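Local atomic coordinates of histone deacetylase complex subunit SAP18 (Mus musculus, PDB entry 4A6Q), a protein that acts as a Sin3-associated corepressor that enhances histone deacetylase-mediated transcriptional repression and serves as an auxiliary component of the splicing-dependent exon junction complex. Residues R39-R42 and M43-S47; E68-S71 and L72-V76. All coordinates share one frame; numbering follows the deposited sequence. Where two conformers were deposited one is given.

From the N terminus, the chain runs through strand 28-35 into a long connection, where contact 1 (39-47) closes a short turn before strand 56-60 begins. Contact 2 (68-76) follows within helix 66-76, where it closes successive helical turns. The two are in series, neither nesting nor crossing; their centres lie about 22 Å apart and their nearest atoms about 11 Å. Strand 132-138 is common to both surroundings: Asp134 receives hydrogen bonds from His40 and His41, while Leu133, Ile135 and Ile137 meet Leu69 and Val73. Contact 1 thus ties the connecting loop to the ubiquitin-like sheet, and contact 2 belongs to the helix packed on that sheet.

Contact 1. Residues R39-R42 and M43-S47; sequences RHHR and MDEFS
Arg42 grips the Asp44 carboxylate side-on: Arg42 NE meets Asp44 OD1 at 3.2 Å while Arg42 NH2 meets Asp44 OD2 at 3.0 Å. Both oxygens use syn lone pairs, although the guanidinium and carboxylate planes are 29° apart. The Asp44 CG sits between its backbone N and carbonyl carbon (chi1 51°), which swings the carboxylate back toward Arg42. Glu45 binds the same residue differently. Its OE2 accepts Arg42 N at 3.0 Å on the anti side, and Glu45 N returns a bond of 3.0 Å to Arg42 O, closing the turn into the 3-10 segment 43-45. Glu45 OE2 also lies over one face of the guanidinium, 3.6 Å from Arg42 NH1, a long salt bridge of charge alone. The other oxygen, OE1, comes to the edge of the His41 ring, 3.3 Å from His41 CD2, and takes a hydrogen bond from a water held weakly by His41 NE2; His41 ND1 is bonded to Asp134. Farther in, the Phe46 ring edge meets His41 CB, and the selenomethionine Met43 curls its CE back to 3.4 Å from His41 O. With two carboxylates beside it, the Arg42 guanidinium probably has its charge largely balanced within the turn.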
ATOM      1  N   ARG A  39      10.868  -7.899  -7.496  1.00 16.59           N
ATOM      2  CA  ARG A  39       9.837  -8.568  -6.716  1.00 20.19           C
ATOM      3  C   ARG A  39       9.690  -7.945  -5.356  1.00 16.25           C
ATOM      4  O   ARG A  39      10.538  -7.155  -4.938  1.00 14.65           O
ATOM      5  CB  ARG A  39      10.159 -10.042  -6.567  1.00 24.19           C
ATOM      6  CG  ARG A  39      11.417 -10.323  -5.847  1.00 25.62           C
ATOM      7  CD  ARG A  39      11.991 -11.629  -6.383  1.00 35.65           C
ATOM      8  NE  ARG A  39      12.041 -11.563  -7.836  1.00 42.64           N
ATOM      9  CZ  ARG A  39      13.160 -11.447  -8.541  1.00 43.53           C
ATOM     10  NH1 ARG A  39      14.338 -11.404  -7.924  1.00 44.41           N
ATOM     11  NH2 ARG A  39      13.092 -11.371  -9.864  1.00 45.23           N
ATOM     12  N   HIS A  40       8.582  -8.262  -4.695  1.00 14.44           N
ATOM     13  CA  HIS A  40       8.401  -7.810  -3.325  1.00 13.16           C
ATOM     14  C   HIS A  40       9.405  -8.452  -2.383  1.00 13.61           C
ATOM     15  O   HIS A  40       9.966  -9.519  -2.659  1.00 14.66           O
ATOM     16  CB  HIS A  40       6.961  -8.033  -2.855  1.00 12.74           C
ATOM     17  CG  HIS A  40       6.012  -7.073  -3.478  1.00 13.79           C
ATOM     18  ND1 HIS A  40       6.004  -5.738  -3.143  1.00 15.64           N
ATOM     19  CD2 HIS A  40       5.114  -7.209  -4.487  1.00 15.32           C
ATOM     20  CE1 HIS A  40       5.119  -5.102  -3.878  1.00 14.84           C
ATOM     21  NE2 HIS A  40       4.584  -5.964  -4.725  1.00 16.55           N
ATOM     22  N   HIS A  41       9.639  -7.802  -1.259  1.00 11.84           N
ATOM     23  CA  HIS A  41      10.340  -8.440  -0.180  1.00 11.85           C
ATOM     24  C   HIS A  41       9.635  -9.756   0.177  1.00 15.40           C
ATOM     25  O   HIS A  41       8.406  -9.861   0.107  1.00 15.05           O
ATOM     26  CB  HIS A  41      10.379  -7.549   1.078  1.00 14.69           C
ATOM     27  CG  HIS A  41      11.354  -6.411   0.999  1.00 11.54           C
ATOM     28  ND1 HIS A  41      10.962  -5.105   0.816  1.00 12.96           N
ATOM     29  CD2 HIS A  41      12.704  -6.386   1.138  1.00 15.10           C
ATOM     30  CE1 HIS A  41      12.033  -4.324   0.817  1.00 14.48           C
ATOM     31  NE2 HIS A  41      13.099  -5.079   0.983  1.00 13.52           N
ATOM     32  N   ARG A  42      10.430 -10.743   0.548  1.00 16.85           N
ATOM     33  CA  ARG A  42       9.883 -12.006   1.017  1.00 17.96           C
ATOM     34  C   ARG A  42       9.430 -11.872   2.468  1.00 17.03           C
ATOM     35  O   ARG A  42       9.945 -11.032   3.204  1.00 16.26           O
ATOM     36  CB  ARG A  42      10.940 -13.090   0.897  1.00 23.40           C
ATOM     37  CG  ARG A  42      11.308 -13.361  -0.547  1.00 22.32           C
ATOM     38  CD  ARG A  42      12.304 -14.496  -0.640  1.00 29.78           C
ATOM     39  NE  ARG A  42      13.283 -14.301   0.413  1.00 31.27           N
ATOM     40  CZ  ARG A  42      14.252 -13.396   0.373  1.00 30.08           C
ATOM     41  NH1 ARG A  42      14.426 -12.641  -0.705  1.00 33.91           N
ATOM     42  NH2 ARG A  42      15.064 -13.272   1.397  1.00 27.21           N
HETATM   43  N   MSE A  43       8.483 -12.709   2.888  1.00 15.17           N
HETATM   44  CA  MSE A  43       7.973 -12.599   4.269  1.00 16.43           C
HETATM   45  C   MSE A  43       9.009 -12.999   5.314  1.00 17.53           C
HETATM   46  O   MSE A  43       8.942 -12.538   6.463  1.00 19.15           O
HETATM   47  CB  MSE A  43       6.657 -13.358   4.427  1.00 17.28           C
HETATM   48  CG  MSE A  43       5.531 -12.804   3.574  1.00 14.11           C
HETATM   49 SE   MSE A  43       5.244 -10.987   4.103  1.00 30.81          SE
HETATM   50  CE  MSE A  43       6.259 -10.103   2.716  1.00 12.94           C
ATOM     51  N   ASP A  44      10.001 -13.805   4.917  1.00 18.21           N
ATOM     52  CA  ASP A  44      11.110 -14.092   5.823  1.00 22.45           C
ATOM     53  C   ASP A  44      11.917 -12.840   6.182  1.00 24.36           C
ATOM     54  O   ASP A  44      12.624 -12.819   7.185  1.00 29.12           O
ATOM     55  CB  ASP A  44      12.007 -15.239   5.297  1.00 23.67           C
ATOM     56  CG  ASP A  44      12.458 -15.027   3.857  1.00 36.27           C
ATOM     57  OD1 ASP A  44      11.674 -15.352   2.939  1.00 40.58           O
ATOM     58  OD2 ASP A  44      13.597 -14.565   3.637  1.00 41.43           O
ATOM     59  N   GLU A  45      11.799 -11.786   5.381  1.00 21.06           N
ATOM     60  CA  GLU A  45      12.506 -10.545   5.667  1.00 20.89           C
ATOM     61  C   GLU A  45      11.747  -9.709   6.707  1.00 22.13           C
ATOM     62  O   GLU A  45      12.244  -8.681   7.147  1.00 24.04           O
ATOM     63  CB  GLU A  45      12.746  -9.718   4.385  1.00 19.92           C
ATOM     64  CG  GLU A  45      13.643 -10.396   3.320  1.00 19.83           C
ATOM     65  CD  GLU A  45      13.914  -9.527   2.097  1.00 23.47           C
ATOM     66  OE1 GLU A  45      14.794  -8.644   2.188  1.00 32.90           O
ATOM     67  OE2 GLU A  45      13.244  -9.715   1.054  1.00 22.24           O
ATOM     68  N   PHE A  46      10.541 -10.146   7.073  1.00 19.75           N
ATOM     69  CA  PHE A  46       9.741  -9.472   8.108  1.00 18.46           C
ATOM     70  C   PHE A  46       9.545 -10.341   9.364  1.00 25.58           C
ATOM     71  O   PHE A  46       8.746 -10.013  10.257  1.00 26.08           O
ATOM     72  CB  PHE A  46       8.378  -9.026   7.533  1.00 13.75           C
ATOM     73  CG  PHE A  46       8.478  -7.886   6.572  1.00 15.09           C
ATOM     74  CD1 PHE A  46       8.441  -6.577   7.030  1.00 16.49           C
ATOM     75  CD2 PHE A  46       8.610  -8.102   5.198  1.00 17.53           C
ATOM     76  CE1 PHE A  46       8.538  -5.525   6.181  1.00 15.83           C
ATOM     77  CE2 PHE A  46       8.713  -7.042   4.350  1.00 19.73           C
ATOM     78  CZ  PHE A  46       8.684  -5.756   4.827  1.00 16.17           C
ATOM     79  N   SER A  47      10.300 -11.433   9.448  1.00 23.49           N
ATOM     80  CA  SER A  47      10.118 -12.393  10.524  1.00 22.27           C
ATOM     81  C   SER A  47      11.044 -12.132  11.711  1.00 23.67           C
ATOM     82  O   SER A  47      11.987 -11.345  11.627  1.00 21.67           O
ATOM     83  CB  SER A  47      10.399 -13.793   9.996  1.00 28.54           C
ATOM     84  OG  SER A  47      11.772 -13.907   9.657  1.00 28.52           O
TER
HETATM   85  O   HOH W   1      15.937  -6.326   1.676  1.00 25.61           O

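Contact 2. Residues E68-S71 and L72-V76; sequences ELTS and LVKEV
Lys74 and Thr70 lie side by side, one helical turn apart, pointing the same way. Their backbones are joined by Lys74 N to Thr70 O at 2.9 Å, and the methylene chain of Lys74 starts close over that carbonyl, with Lys74 CG 3.3 Å from Thr70 O. One residue earlier, Val73 N bonds Leu69 O at 3.2 Å, in the carbonyl plane, and Val73 CG2, anti to its own carbonyl carbon, lies 3.5 Å from the same oxygen. This is the close-packed side: Leu69 rests on Leu133 and Phe89, and Val73 on Leu56, Ile135 and Ile137. The helix lies across a mixed sheet of strand order 2-1-5-3-4, the beta-grasp arrangement of ubiquitin-like folds. Thr70 also reaches that sheet at Phe87 and Phe89, while its hydroxyl bonds back to Lys67 O. Toward water the contact is looser. Thr70 OG1 and Lys74 NZ stand 3.9 Å apart and are bridged by two waters, both of which accept from the ammonium; the nearer lies 3.0 Å from Lys74 NZ. Cutting Lys74 back to an alanine would probably leave both waters without their ammonium donor and bare the Thr70 carbonyl on that flank. Farther round, the Glu75 N bond to Ser71 O is weak, and a water link from Ser71 OG to Glu75 OE2 is doubtful, since Ser71 has two conformers.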
ATOM      1  N   GLU A  68       0.010   9.664  -4.985  1.00 11.31           N
ATOM      2  CA  GLU A  68       0.542  10.565  -3.985  1.00 13.51           C
ATOM      3  C   GLU A  68       1.793   9.966  -3.366  1.00 13.85           C
ATOM      4  O   GLU A  68       2.786  10.654  -3.098  1.00 15.12           O
ATOM      5  CB  GLU A  68      -0.525  10.801  -2.898  1.00 14.62           C
ATOM      6  CG  GLU A  68      -0.117  11.741  -1.807  1.00 13.98           C
ATOM      7  CD  GLU A  68      -1.250  12.058  -0.827  1.00 15.36           C
ATOM      8  OE1 GLU A  68      -2.334  11.435  -0.925  1.00 15.09           O
ATOM      9  OE2 GLU A  68      -1.046  12.999  -0.018  1.00 15.03           O
ATOM     10  N   LEU A  69       1.732   8.664  -3.077  1.00 11.87           N
ATOM     11  CA  LEU A  69       2.870   8.015  -2.461  1.00 13.41           C
ATOM     12  C   LEU A  69       4.048   7.848  -3.399  1.00 14.01           C
ATOM     13  O   LEU A  69       5.186   7.993  -2.984  1.00 13.40           O
ATOM     14  CB  LEU A  69       2.444   6.672  -1.853  1.00 13.73           C
ATOM     15  CG  LEU A  69       1.372   6.858  -0.758  1.00 13.72           C
ATOM     16  CD1 LEU A  69       0.831   5.499  -0.337  1.00 16.44           C
ATOM     17  CD2 LEU A  69       1.968   7.600   0.474  1.00 16.50           C
ATOM     18  N   THR A  70       3.798   7.563  -4.670  1.00 13.91           N
ATOM     19  CA  THR A  70       4.949   7.421  -5.558  1.00 13.79           C
ATOM     20  C   THR A  70       5.663   8.753  -5.775  1.00 13.23           C
ATOM     21  O   THR A  70       6.865   8.778  -5.969  1.00 13.27           O
ATOM     22  CB  THR A  70       4.610   6.844  -6.930  1.00 19.59           C
ATOM     23  OG1 THR A  70       3.836   7.786  -7.653  1.00 20.76           O
ATOM     24  CG2 THR A  70       3.872   5.521  -6.814  1.00 14.35           C
ATOM     25  N   SER A  71       4.937   9.862  -5.700  1.00 15.76           N
ATOM     26  CA  SER A  71       5.571  11.172  -5.783  0.50 16.67           C
ATOM     27  C   SER A  71       6.625  11.354  -4.693  1.00 17.99           C
ATOM     28  O   SER A  71       7.707  11.891  -4.954  1.00 18.50           O
ATOM     29  CB  SER A  71       4.533  12.287  -5.702  0.50 17.78           C
ATOM     30  OG  SER A  71       5.137  13.532  -6.012  0.50 19.03           O
ATOM     31  N   LEU A  72       6.330  10.886  -3.481  1.00 15.13           N
ATOM     32  CA  LEU A  72       7.302  10.979  -2.394  1.00 14.26           C
ATOM     33  C   LEU A  72       8.500  10.048  -2.597  1.00 16.20           C
ATOM     34  O   LEU A  72       9.636  10.390  -2.265  1.00 16.70           O
ATOM     35  CB  LEU A  72       6.626  10.703  -1.046  1.00 15.28           C
ATOM     36  CG  LEU A  72       5.553  11.751  -0.715  1.00 19.90           C
ATOM     37  CD1 LEU A  72       4.683  11.308   0.452  1.00 22.23           C
ATOM     38  CD2 LEU A  72       6.183  13.077  -0.403  1.00 21.45           C
ATOM     39  N   VAL A  73       8.241   8.843  -3.105  1.00 14.41           N
ATOM     40  CA  VAL A  73       9.319   7.911  -3.383  1.00 15.60           C
ATOM     41  C   VAL A  73      10.264   8.514  -4.428  1.00 14.72           C
ATOM     42  O   VAL A  73      11.491   8.415  -4.307  1.00 15.48           O
ATOM     43  CB  VAL A  73       8.743   6.556  -3.840  1.00 14.81           C
ATOM     44  CG1 VAL A  73       9.858   5.577  -4.302  1.00 17.15           C
ATOM     45  CG2 VAL A  73       7.945   5.928  -2.714  1.00 15.83           C
ATOM     46  N   LYS A  74       9.703   9.186  -5.426  1.00 16.18           N
ATOM     47  CA  LYS A  74      10.541   9.796  -6.469  1.00 17.38           C
ATOM     48  C   LYS A  74      11.478  10.904  -5.968  1.00 18.92           C
ATOM     49  O   LYS A  74      12.544  11.127  -6.559  1.00 22.64           O
ATOM     50  CB  LYS A  74       9.671  10.319  -7.596  1.00 18.85           C
ATOM     51  CG  LYS A  74       9.069   9.247  -8.437  1.00 19.87           C
ATOM     52  CD  LYS A  74       7.879   9.800  -9.177  1.00 20.73           C
ATOM     53  CE  LYS A  74       7.149   8.722  -9.877  1.00 22.15           C
ATOM     54  NZ  LYS A  74       5.952   9.289 -10.563  1.00 22.58           N
ATOM     55  N   GLU A  75      11.081  11.593  -4.905  1.00 18.28           N
ATOM     56  CA  GLU A  75      11.921  12.592  -4.243  1.00 19.00           C
ATOM     57  C   GLU A  75      13.241  11.991  -3.774  1.00 22.71           C
ATOM     58  O   GLU A  75      14.272  12.664  -3.817  1.00 26.60           O
ATOM     59  CB  GLU A  75      11.198  13.240  -3.032  1.00 28.88           C
ATOM     60  CG  GLU A  75       9.991  14.127  -3.387  1.00 29.65           C
ATOM     61  CD  GLU A  75       9.222  14.721  -2.178  1.00 29.88           C
ATOM     62  OE1 GLU A  75       9.551  14.473  -0.986  1.00 25.62           O
ATOM     63  OE2 GLU A  75       8.237  15.447  -2.437  1.00 32.79           O
ATOM     64  N   VAL A  76      13.217  10.750  -3.271  1.00 17.98           N
ATOM     65  CA  VAL A  76      14.444  10.181  -2.722  1.00 18.97           C
ATOM     66  C   VAL A  76      15.165   9.255  -3.683  1.00 18.62           C
ATOM     67  O   VAL A  76      16.345   9.005  -3.506  1.00 20.90           O
ATOM     68  CB  VAL A  76      14.236   9.425  -1.391  1.00 26.95           C
ATOM     69  CG1 VAL A  76      14.147  10.415  -0.229  1.00 26.33           C
ATOM     70  CG2 VAL A  76      13.023   8.556  -1.466  1.00 30.81           C
TER
HETATM   71  O   HOH W   2       3.966   6.768 -10.582  1.00  8.65           O
HETATM   72  O   HOH W   3       3.820  10.415  -8.740  1.00 23.39           O
HETATM   73  O   HOH W   4       5.789  14.714  -3.502  1.00 40.00           O